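Local coordinates for protein glutathione synthetase-like effector 30 (Gpa-GSS30-apo) (Globodera pallida, PDB 5OET) that belongs to the glutathione synthetase family and serves as an effector of a plant-parasitic nematode, probably derived by neofunctionalisation from a housekeeping glutathione synthetase gene, at residues P95-L100 with R450-K455; R166-A171 with T472-I477; T496-K501 with D520-V525. All coordinates share one frame; numbering follows the deposited sequence.

How the contacts relate
The three contacts illustrate how one mixed sheet gathers strands from distant parts of a chain. Contact 2 pairs two long strands. Contact 3 lies about 8 Å from it, centre to centre, and carries the sheet onward: Gly476 O of contact 2 accepts a probable hydrogen bond from Met499 N of contact 3 at 2.9 Å. Contact 1, about 10 Å from contact 2 and 11 Å from contact 3 between centres, touches both, with Met452 N 3.2 Å from Ala171 O and Phe96 N 2.9 Å from Tyr523 O, again probable hydrogen bonds. The magnesium ion of this apo form is held by His406 and Glu426, which belong to none of the contacts.

Contact 1: residues P95-L100 with R450-K455; sequences PFPRKL and RPMVIK
Met452 turns its CG away from the backbone N (chi1 -177°), which sends the thioether toward Phe96 and Pro97, and a late bend (chi3 69°) turns the methyl inward. In Phe96, CG likewise stands opposite the backbone N (chi1 -160°), which carries the ring to the approaching methionine. The two side chains meet at a slant, Met452 CE lying 4.0 Å from Phe96 CD1. The same methyl comes within 3.6 Å of Pro95 O, while the sulfur passes along the next proline, with Met452 SD 4.0 Å from Pro97 CD. Pro97 also rests CD against one face of the Phe96 ring, near its rim. Methionine is therefore packed against three consecutive residues. A second patch lies beside this one, where Pro95 and Ile454 reach toward each other: the CG2 branch of Ile454 lies 4.0 Å from Pro95 CG, and its CD1 extends toward Pro95 CD.

The join between these segments is apolar packing. Phe96 also packs on Leu475 of strand 469-484, and Ile454 shares a backbone bond with Ala471 of that strand. Pro97 occupies the N-cap position of helix 98-119, so the packing sits where strand 94-96 turns into that helix, beside the start of strand 454-459.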
loop_
_atom_site.group_PDB
_atom_site.type_symbol
_atom_site.label_atom_id
_atom_site.label_comp_id
_atom_site.label_asym_id
_atom_site.label_seq_id
_atom_site.Cartn_x
_atom_site.Cartn_y
_atom_site.Cartn_z
ATOM N N PRO A 95 9.538 -22.001 8.196
ATOM C CA PRO A 95 9.758 -23.215 7.404
ATOM C C PRO A 95 8.563 -24.173 7.457
ATOM O O PRO A 95 7.860 -24.248 8.467
ATOM C CB PRO A 95 10.994 -23.846 8.039
ATOM C CG PRO A 95 11.031 -23.293 9.415
ATOM C CD PRO A 95 10.447 -21.925 9.350
ATOM N N PHE A 96 8.342 -24.883 6.360
ATOM C CA PHE A 96 7.199 -25.774 6.217
ATOM C C PHE A 96 7.603 -26.893 5.227
ATOM O O PHE A 96 8.241 -26.614 4.199
ATOM C CB PHE A 96 5.945 -24.989 5.728
ATOM C CG PHE A 96 4.636 -25.702 5.997
ATOM C CD1 PHE A 96 4.001 -25.578 7.224
ATOM C CD2 PHE A 96 4.054 -26.526 5.030
ATOM C CE1 PHE A 96 2.814 -26.253 7.482
ATOM C CE2 PHE A 96 2.864 -27.205 5.284
ATOM C CZ PHE A 96 2.244 -27.063 6.512
ATOM N N PRO A 97 7.265 -28.160 5.545
ATOM C CA PRO A 97 7.615 -29.262 4.645
ATOM C C PRO A 97 7.054 -29.130 3.235
ATOM O O PRO A 97 5.876 -28.899 3.095
ATOM C CB PRO A 97 7.016 -30.475 5.351
ATOM C CG PRO A 97 7.134 -30.137 6.789
ATOM C CD PRO A 97 6.846 -28.660 6.865
ATOM N N ARG A 98 7.887 -29.280 2.212
ATOM C CA ARG A 98 7.434 -29.236 0.828
ATOM C C ARG A 98 6.325 -30.234 0.493
ATOM O O ARG A 98 5.402 -29.907 -0.251
ATOM C CB ARG A 98 8.602 -29.494 -0.123
ATOM C CG ARG A 98 8.269 -29.426 -1.616
ATOM C CD ARG A 98 9.515 -29.433 -2.489
ATOM N NE ARG A 98 10.203 -28.130 -2.444
ATOM C CZ ARG A 98 11.336 -27.840 -1.785
ATOM N NH1 ARG A 98 11.988 -28.758 -1.056
ATOM N NH2 ARG A 98 11.816 -26.608 -1.855
ATOM N N LYS A 99 6.416 -31.453 1.007
ATOM C CA LYS A 99 5.477 -32.497 0.582
ATOM C C LYS A 99 4.075 -32.191 1.057
ATOM O O LYS A 99 3.122 -32.342 0.292
ATOM C CB LYS A 99 5.929 -33.905 1.004
ATOM C CG LYS A 99 6.868 -34.515 -0.040
ATOM C CD LYS A 99 7.636 -35.746 0.410
ATOM C CE LYS A 99 8.745 -36.034 -0.590
ATOM N NZ LYS A 99 9.009 -37.495 -0.739
ATOM N N LEU A 100 3.970 -31.723 2.296
ATOM C CA LEU A 100 2.670 -31.440 2.926
ATOM C C LEU A 100 1.963 -30.225 2.301
ATOM O O LEU A 100 0.744 -30.206 2.157
ATOM C CB LEU A 100 2.827 -31.248 4.442
ATOM C CG LEU A 100 3.569 -32.338 5.224
ATOM C CD1 LEU A 100 3.373 -32.102 6.712
ATOM C CD2 LEU A 100 3.162 -33.745 4.832
ATOM N N ARG A 450 -0.502 -32.901 17.662
ATOM C CA ARG A 450 0.773 -32.467 18.225
ATOM C C ARG A 450 1.424 -31.559 17.185
ATOM O O ARG A 450 1.971 -32.044 16.204
ATOM C CB ARG A 450 1.654 -33.681 18.596
ATOM C CG ARG A 450 0.887 -34.829 19.301
ATOM C CD ARG A 450 1.617 -35.542 20.450
ATOM N NE ARG A 450 3.021 -35.899 20.184
ATOM C CZ ARG A 450 4.100 -35.186 20.537
ATOM N NH1 ARG A 450 3.989 -34.011 21.163
ATOM N NH2 ARG A 450 5.324 -35.645 20.241
ATOM N N PRO A 451 1.344 -30.232 17.371
ATOM C CA PRO A 451 1.656 -29.351 16.245
ATOM C C PRO A 451 3.144 -28.991 16.118
ATOM O O PRO A 451 3.844 -28.891 17.125
ATOM C CB PRO A 451 0.817 -28.108 16.559
ATOM C CG PRO A 451 0.744 -28.070 18.062
ATOM C CD PRO A 451 1.085 -29.444 18.593
ATOM N N MET A 452 3.592 -28.787 14.877
ATOM C CA MET A 452 4.973 -28.421 14.542
ATOM C C MET A 452 5.290 -27.041 15.101
ATOM O O MET A 452 4.565 -26.083 14.860
ATOM C CB MET A 452 5.155 -28.425 13.023
ATOM C CG MET A 452 6.566 -28.138 12.520
ATOM S SD MET A 452 6.656 -27.745 10.778
ATOM C CE MET A 452 5.838 -26.153 10.780
ATOM N N VAL A 453 6.380 -26.950 15.846
ATOM C CA VAL A 453 6.816 -25.724 16.475
ATOM C C VAL A 453 8.071 -25.271 15.743
ATOM O O VAL A 453 9.017 -26.030 15.565
ATOM C CB VAL A 453 7.098 -25.943 17.978
ATOM C CG1 VAL A 453 7.773 -24.729 18.599
ATOM C CG2 VAL A 453 5.801 -26.252 18.708
ATOM N N ILE A 454 8.068 -24.021 15.307
ATOM C CA ILE A 454 9.225 -23.424 14.649
ATOM C C ILE A 454 9.544 -22.102 15.349
ATOM O O ILE A 454 8.775 -21.632 16.186
ATOM C CB ILE A 454 9.010 -23.268 13.116
ATOM C CG1 ILE A 454 7.841 -22.335 12.781
ATOM C CG2 ILE A 454 8.791 -24.628 12.464
ATOM C CD1 ILE A 454 8.202 -20.866 12.683
ATOM N N LYS A 455 10.694 -21.531 15.009
ATOM C CA LYS A 455 11.178 -20.267 15.564
ATOM C C LYS A 455 11.048 -19.164 14.504
ATOM O O LYS A 455 11.349 -19.382 13.325
ATOM C CB LYS A 455 12.643 -20.402 15.991
ATOM C CG LYS A 455 12.915 -21.339 17.174
ATOM C CD LYS A 455 13.059 -20.589 18.504
ATOM C CE LYS A 455 14.037 -21.281 19.475
ATOM N NZ LYS A 455 13.388 -22.217 20.442
#

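Contact 2: residues R166-A171 with T472-I477; sequences RADYMA and TPELGI
Asp168 and Glu474 lay their carboxylates one over the other, the planes only 25° apart and Asp168 OD2 3.5 Å from Glu474 OE1. Arg166 approaches Asp168 from the edge instead. Its chain bends at chi3 (65°), bringing the guanidinium side-on so that NE meets Asp168 OD1 at 3.2 Å and NH2 meets Asp168 OD2; both bonds are nearly straight, use syn lone pairs and stay in the guanidinium plane. Gly476 sits across from Asp168, its CA facing OD1.

On the other side of the sheet, Tyr169 and Ile477 cross at about a right angle, with Tyr169 CE1 4.1 Å from Ile477 CG1. The ring edge of Tyr169 also passes Leu475 O, and its hydroxyl is bonded to Gln183.

Between the two faces the antiparallel strands form hydrogen-bonded pairs at Ala167 with Ile477 and Tyr169 with Leu475, including Tyr169 N to Leu475 O at 2.7 Å. Near the end of the pairing Met170 bends at chi2, bringing CE 3.6 Å from Pro473 O. A water donates to Pro473 O and weakly accepts from Ala171 N.

Two acids this close should repel, but the salt bridge from Arg166 probably offsets the charge of Asp168, and NH2, 5.4 Å from Glu474 OE1 without touching it, may temper the repulsion.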
loop_
_atom_site.group_PDB
_atom_site.type_symbol
_atom_site.label_atom_id
_atom_site.label_comp_id
_atom_site.label_asym_id
_atom_site.label_seq_id
_atom_site.Cartn_x
_atom_site.Cartn_y
_atom_site.Cartn_z
ATOM N N ARG A 166 -11.588 -21.494 1.988
ATOM C CA ARG A 166 -10.251 -21.569 2.573
ATOM C C ARG A 166 -10.236 -22.768 3.505
ATOM O O ARG A 166 -10.963 -22.784 4.482
ATOM C CB ARG A 166 -9.882 -20.278 3.323
ATOM C CG ARG A 166 -8.360 -20.045 3.402
ATOM C CD ARG A 166 -7.968 -18.860 4.278
ATOM N NE ARG A 166 -8.328 -19.091 5.683
ATOM C CZ ARG A 166 -8.955 -18.240 6.505
ATOM N NH1 ARG A 166 -9.321 -17.006 6.118
ATOM N NH2 ARG A 166 -9.227 -18.636 7.743
ATOM N N ALA A 167 -9.441 -23.778 3.171
ATOM C CA ALA A 167 -9.191 -24.942 4.042
ATOM C C ALA A 167 -7.927 -24.670 4.834
ATOM O O ALA A 167 -6.917 -24.304 4.236
ATOM C CB ALA A 167 -8.998 -26.194 3.204
ATOM N N ASP A 168 -7.973 -24.841 6.154
ATOM C CA ASP A 168 -6.810 -24.651 7.014
ATOM C C ASP A 168 -6.163 -25.989 7.457
ATOM O O ASP A 168 -6.843 -26.962 7.740
ATOM C CB ASP A 168 -7.189 -23.785 8.213
ATOM C CG ASP A 168 -7.579 -22.350 7.807
ATOM O OD1 ASP A 168 -7.282 -21.926 6.669
ATOM O OD2 ASP A 168 -8.198 -21.634 8.617
ATOM N N TYR A 169 -4.834 -26.015 7.502
ATOM C CA TYR A 169 -4.065 -27.198 7.844
ATOM C C TYR A 169 -2.970 -26.925 8.880
ATOM O O TYR A 169 -2.470 -25.811 8.994
ATOM C CB TYR A 169 -3.441 -27.769 6.580
ATOM C CG TYR A 169 -4.463 -28.181 5.525
ATOM C CD1 TYR A 169 -4.913 -27.273 4.594
ATOM C CD2 TYR A 169 -4.953 -29.504 5.450
ATOM C CE1 TYR A 169 -5.822 -27.645 3.621
ATOM C CE2 TYR A 169 -5.865 -29.888 4.479
ATOM C CZ TYR A 169 -6.301 -28.954 3.563
ATOM O OH TYR A 169 -7.216 -29.271 2.579
ATOM N N MET A 170 -2.644 -27.965 9.640
ATOM C CA MET A 170 -1.534 -27.996 10.588
ATOM C C MET A 170 -0.651 -29.152 10.135
ATOM O O MET A 170 -1.169 -30.214 9.800
ATOM C CB MET A 170 -2.052 -28.283 12.010
ATOM C CG MET A 170 -1.538 -27.360 13.107
ATOM S SD MET A 170 -2.698 -26.062 13.659
ATOM C CE MET A 170 -1.563 -24.829 14.306
ATOM N N ALA A 171 0.665 -28.953 10.091
ATOM C CA ALA A 171 1.607 -30.081 10.037
ATOM C C ALA A 171 1.623 -30.675 11.447
ATOM O O ALA A 171 1.851 -29.952 12.405
ATOM C CB ALA A 171 2.995 -29.633 9.608
ATOM N N THR A 472 3.679 -21.897 16.040
ATOM C CA THR A 472 3.088 -22.979 15.255
ATOM C C THR A 472 2.399 -22.330 14.061
ATOM O O THR A 472 1.466 -21.560 14.257
ATOM C CB THR A 472 2.045 -23.814 16.054
ATOM O OG1 THR A 472 1.146 -22.943 16.750
ATOM C CG2 THR A 472 2.710 -24.706 17.063
ATOM N N PRO A 473 2.869 -22.621 12.828
ATOM C CA PRO A 473 2.195 -22.120 11.644
ATOM C C PRO A 473 0.924 -22.917 11.284
ATOM O O PRO A 473 0.760 -24.063 11.700
ATOM C CB PRO A 473 3.255 -22.246 10.553
ATOM C CG PRO A 473 4.102 -23.372 10.978
ATOM C CD PRO A 473 4.026 -23.465 12.477
ATOM N N GLU A 474 0.044 -22.270 10.523
ATOM C CA GLU A 474 -1.226 -22.826 10.088
ATOM C C GLU A 474 -1.371 -22.421 8.626
ATOM O O GLU A 474 -1.396 -21.249 8.314
ATOM C CB GLU A 474 -2.377 -22.262 10.923
ATOM C CG GLU A 474 -3.733 -22.936 10.715
ATOM C CD GLU A 474 -4.936 -22.040 11.071
ATOM O OE1 GLU A 474 -5.183 -21.011 10.370
ATOM O OE2 GLU A 474 -5.663 -22.378 12.036
ATOM N N LEU A 475 -1.459 -23.414 7.747
ATOM C CA LEU A 475 -1.523 -23.225 6.291
ATOM C C LEU A 475 -2.959 -23.144 5.802
ATOM O O LEU A 475 -3.722 -24.053 6.031
ATOM C CB LEU A 475 -0.860 -24.421 5.619
ATOM C CG LEU A 475 -0.780 -24.490 4.104
ATOM C CD1 LEU A 475 0.164 -23.430 3.551
ATOM C CD2 LEU A 475 -0.330 -25.892 3.718
ATOM N N GLY A 476 -3.315 -22.066 5.116
ATOM C CA GLY A 476 -4.648 -21.913 4.516
ATOM C C GLY A 476 -4.561 -22.008 3.006
ATOM O O GLY A 476 -3.819 -21.251 2.389
ATOM N N ILE A 477 -5.294 -22.935 2.406
ATOM C CA ILE A 477 -5.330 -23.038 0.960
ATOM C C ILE A 477 -6.641 -22.466 0.421
ATOM O O ILE A 477 -7.714 -22.959 0.772
ATOM C CB ILE A 477 -5.214 -24.498 0.507
ATOM C CG1 ILE A 477 -3.916 -25.130 1.020
ATOM C CG2 ILE A 477 -5.303 -24.590 -1.009
ATOM C CD1 ILE A 477 -2.641 -24.466 0.543
HETATM O O HOH W 1 1.769 -26.558 11.999
#

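Contact 3: residues T496-K501 with D520-V525; sequences TGHMMK and DSPYLV
Asp520 N donates to Met500 O from an unusual direction: it lies 50° out of the carbonyl plane, away from either lone pair, although the distance is an ordinary 3.0 Å. The bond is bent at the hydrogen as well (142°), a loose tie on which no regular strand pairing can be rested. It is the sole hydrogen bond between the two segments, and much of the remaining contact is made by the side chain of Met500.

A chi1 of -171° swings CG of Met500 over to the carbonyl side, so that the chain runs beside Asp520 and points the same way. CB faces the CA of Ser521, CG lies 4.0 Å from Asp520 CB, and SD and CE reach Pro522, a turn at the last torsion bringing Met500 CE to within 3.6 Å of Pro522 CB. The adjacent ring atom, Pro522 CG, lies 4.1 Å from His498 CD2, the two side chains crossing obliquely. The imidazole also stands edge-to-face with Phe101 of helix 98-119. Pro522 thus touches both the thioether and the imidazole.

The polar end of Asp520 is well supplied. Its OD1 accepts from Ser521 N on the anti side at 2.6 Å, and OD2 is bonded to the hydroxyls of Ser502 and Ser94. These bonds should fix the rotation of the carboxylate within a buried setting.

Strands 490-504 and 517-524 are consecutive, antiparallel members of the large mixed sheet; beyond Asp520 the second strand draws away from the first. Residues 506-515 of the link are not modelled, presumably because they are mobile. Their position is consistent with the flexible loop of eukaryotic glutathione synthetases, members of the ATP-grasp superfamily, in which such a loop closes over the active site, and mobility would fit the apo form.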
loop_
_atom_site.group_PDB
_atom_site.type_symbol
_atom_site.label_atom_id
_atom_site.label_comp_id
_atom_site.label_asym_id
_atom_site.label_seq_id
_atom_site.Cartn_x
_atom_site.Cartn_y
_atom_site.Cartn_z
ATOM N N THR A 496 -5.504 -21.907 -7.484
ATOM C CA THR A 496 -5.367 -22.046 -6.042
ATOM C C THR A 496 -4.523 -20.923 -5.492
ATOM O O THR A 496 -3.741 -20.301 -6.217
ATOM C CB THR A 496 -4.705 -23.358 -5.643
ATOM O OG1 THR A 496 -3.639 -23.621 -6.558
ATOM C CG2 THR A 496 -5.731 -24.477 -5.658
ATOM N N GLY A 497 -4.720 -20.664 -4.204
ATOM C CA GLY A 497 -3.937 -19.700 -3.445
ATOM C C GLY A 497 -3.549 -20.277 -2.099
ATOM O O GLY A 497 -4.029 -21.352 -1.722
ATOM N N HIS A 498 -2.702 -19.564 -1.366
ATOM C CA HIS A 498 -2.237 -20.058 -0.064
ATOM C C HIS A 498 -1.680 -18.956 0.816
ATOM O O HIS A 498 -1.021 -18.038 0.338
ATOM C CB HIS A 498 -1.176 -21.148 -0.262
ATOM C CG HIS A 498 0.058 -20.652 -0.935
ATOM N ND1 HIS A 498 0.204 -20.601 -2.307
ATOM C CD2 HIS A 498 1.191 -20.129 -0.415
ATOM C CE1 HIS A 498 1.388 -20.086 -2.601
ATOM N NE2 HIS A 498 2.013 -19.802 -1.471
ATOM N N MET A 499 -1.924 -19.098 2.108
ATOM C CA MET A 499 -1.477 -18.154 3.121
ATOM C C MET A 499 -1.052 -18.933 4.349
ATOM O O MET A 499 -1.224 -20.152 4.406
ATOM C CB MET A 499 -2.633 -17.242 3.493
ATOM C CG MET A 499 -3.791 -18.008 4.132
ATOM S SD MET A 499 -4.831 -16.927 5.087
ATOM C CE MET A 499 -3.750 -16.583 6.446
ATOM N N MET A 500 -0.562 -18.224 5.352
ATOM C CA MET A 500 -0.143 -18.873 6.589
ATOM C C MET A 500 -0.355 -17.934 7.750
ATOM O O MET A 500 -0.323 -16.725 7.588
ATOM C CB MET A 500 1.312 -19.292 6.468
ATOM C CG MET A 500 1.857 -20.157 7.580
ATOM S SD MET A 500 3.375 -21.011 7.064
ATOM C CE MET A 500 2.634 -22.372 6.200
ATOM N N LYS A 501 -0.617 -18.501 8.910
ATOM C CA LYS A 501 -0.766 -17.729 10.133
ATOM C C LYS A 501 -0.035 -18.474 11.224
ATOM O O LYS A 501 -0.208 -19.662 11.348
ATOM C CB LYS A 501 -2.248 -17.550 10.498
ATOM C CG LYS A 501 -2.994 -16.519 9.670
ATOM C CD LYS A 501 -3.149 -15.155 10.352
ATOM C CE LYS A 501 -4.414 -15.056 11.203
ATOM N NZ LYS A 501 -4.580 -13.704 11.810
ATOM N N ASP A 520 1.914 -14.790 8.048
ATOM C CA ASP A 520 3.166 -15.445 7.780
ATOM C C ASP A 520 3.112 -15.928 6.337
ATOM O O ASP A 520 2.108 -15.749 5.674
ATOM C CB ASP A 520 3.319 -16.608 8.767
ATOM C CG ASP A 520 4.759 -17.027 8.973
ATOM O OD1 ASP A 520 5.587 -16.820 8.049
ATOM O OD2 ASP A 520 5.076 -17.570 10.064
ATOM N N SER A 521 4.187 -16.505 5.843
ATOM C CA SER A 521 4.142 -17.218 4.573
ATOM C C SER A 521 5.154 -18.386 4.595
ATOM O O SER A 521 6.160 -18.323 5.289
ATOM C CB SER A 521 4.389 -16.253 3.401
ATOM O OG SER A 521 5.752 -15.919 3.296
ATOM N N PRO A 522 4.871 -19.462 3.851
ATOM C CA PRO A 522 5.681 -20.650 4.011
ATOM C C PRO A 522 7.001 -20.537 3.271
ATOM O O PRO A 522 7.052 -19.921 2.202
ATOM C CB PRO A 522 4.812 -21.738 3.386
ATOM C CG PRO A 522 4.112 -21.024 2.292
ATOM C CD PRO A 522 3.876 -19.628 2.787
ATOM N N TYR A 523 8.059 -21.085 3.874
ATOM C CA TYR A 523 9.311 -21.355 3.181
ATOM C C TYR A 523 9.440 -22.881 3.087
ATOM O O TYR A 523 9.575 -23.560 4.101
ATOM C CB TYR A 523 10.506 -20.741 3.917
ATOM C CG TYR A 523 11.780 -20.723 3.101
ATOM C CD1 TYR A 523 12.634 -21.831 3.072
ATOM C CD2 TYR A 523 12.135 -19.598 2.352
ATOM C CE1 TYR A 523 13.812 -21.810 2.336
ATOM C CE2 TYR A 523 13.301 -19.576 1.600
ATOM C CZ TYR A 523 14.137 -20.682 1.590
ATOM O OH TYR A 523 15.300 -20.650 0.850
ATOM N N LEU A 524 9.388 -23.406 1.866
ATOM C CA LEU A 524 9.304 -24.844 1.655
ATOM C C LEU A 524 10.638 -25.533 1.792
ATOM O O LEU A 524 11.403 -25.688 0.848
ATOM C CB LEU A 524 8.643 -25.189 0.329
ATOM C CG LEU A 524 7.207 -24.666 0.243
ATOM C CD1 LEU A 524 6.671 -25.070 -1.122
ATOM C CD2 LEU A 524 6.307 -25.145 1.379
ATOM N N VAL A 525 10.890 -25.901 3.032
ATOM C CA VAL A 525 11.928 -26.819 3.443
ATOM C C VAL A 525 11.810 -28.195 2.722
ATOM O O VAL A 525 10.872 -28.991 2.932
ATOM C CB VAL A 525 11.843 -26.943 4.988
ATOM C CG1 VAL A 525 12.361 -28.266 5.507
ATOM C CG2 VAL A 525 12.545 -25.753 5.631
#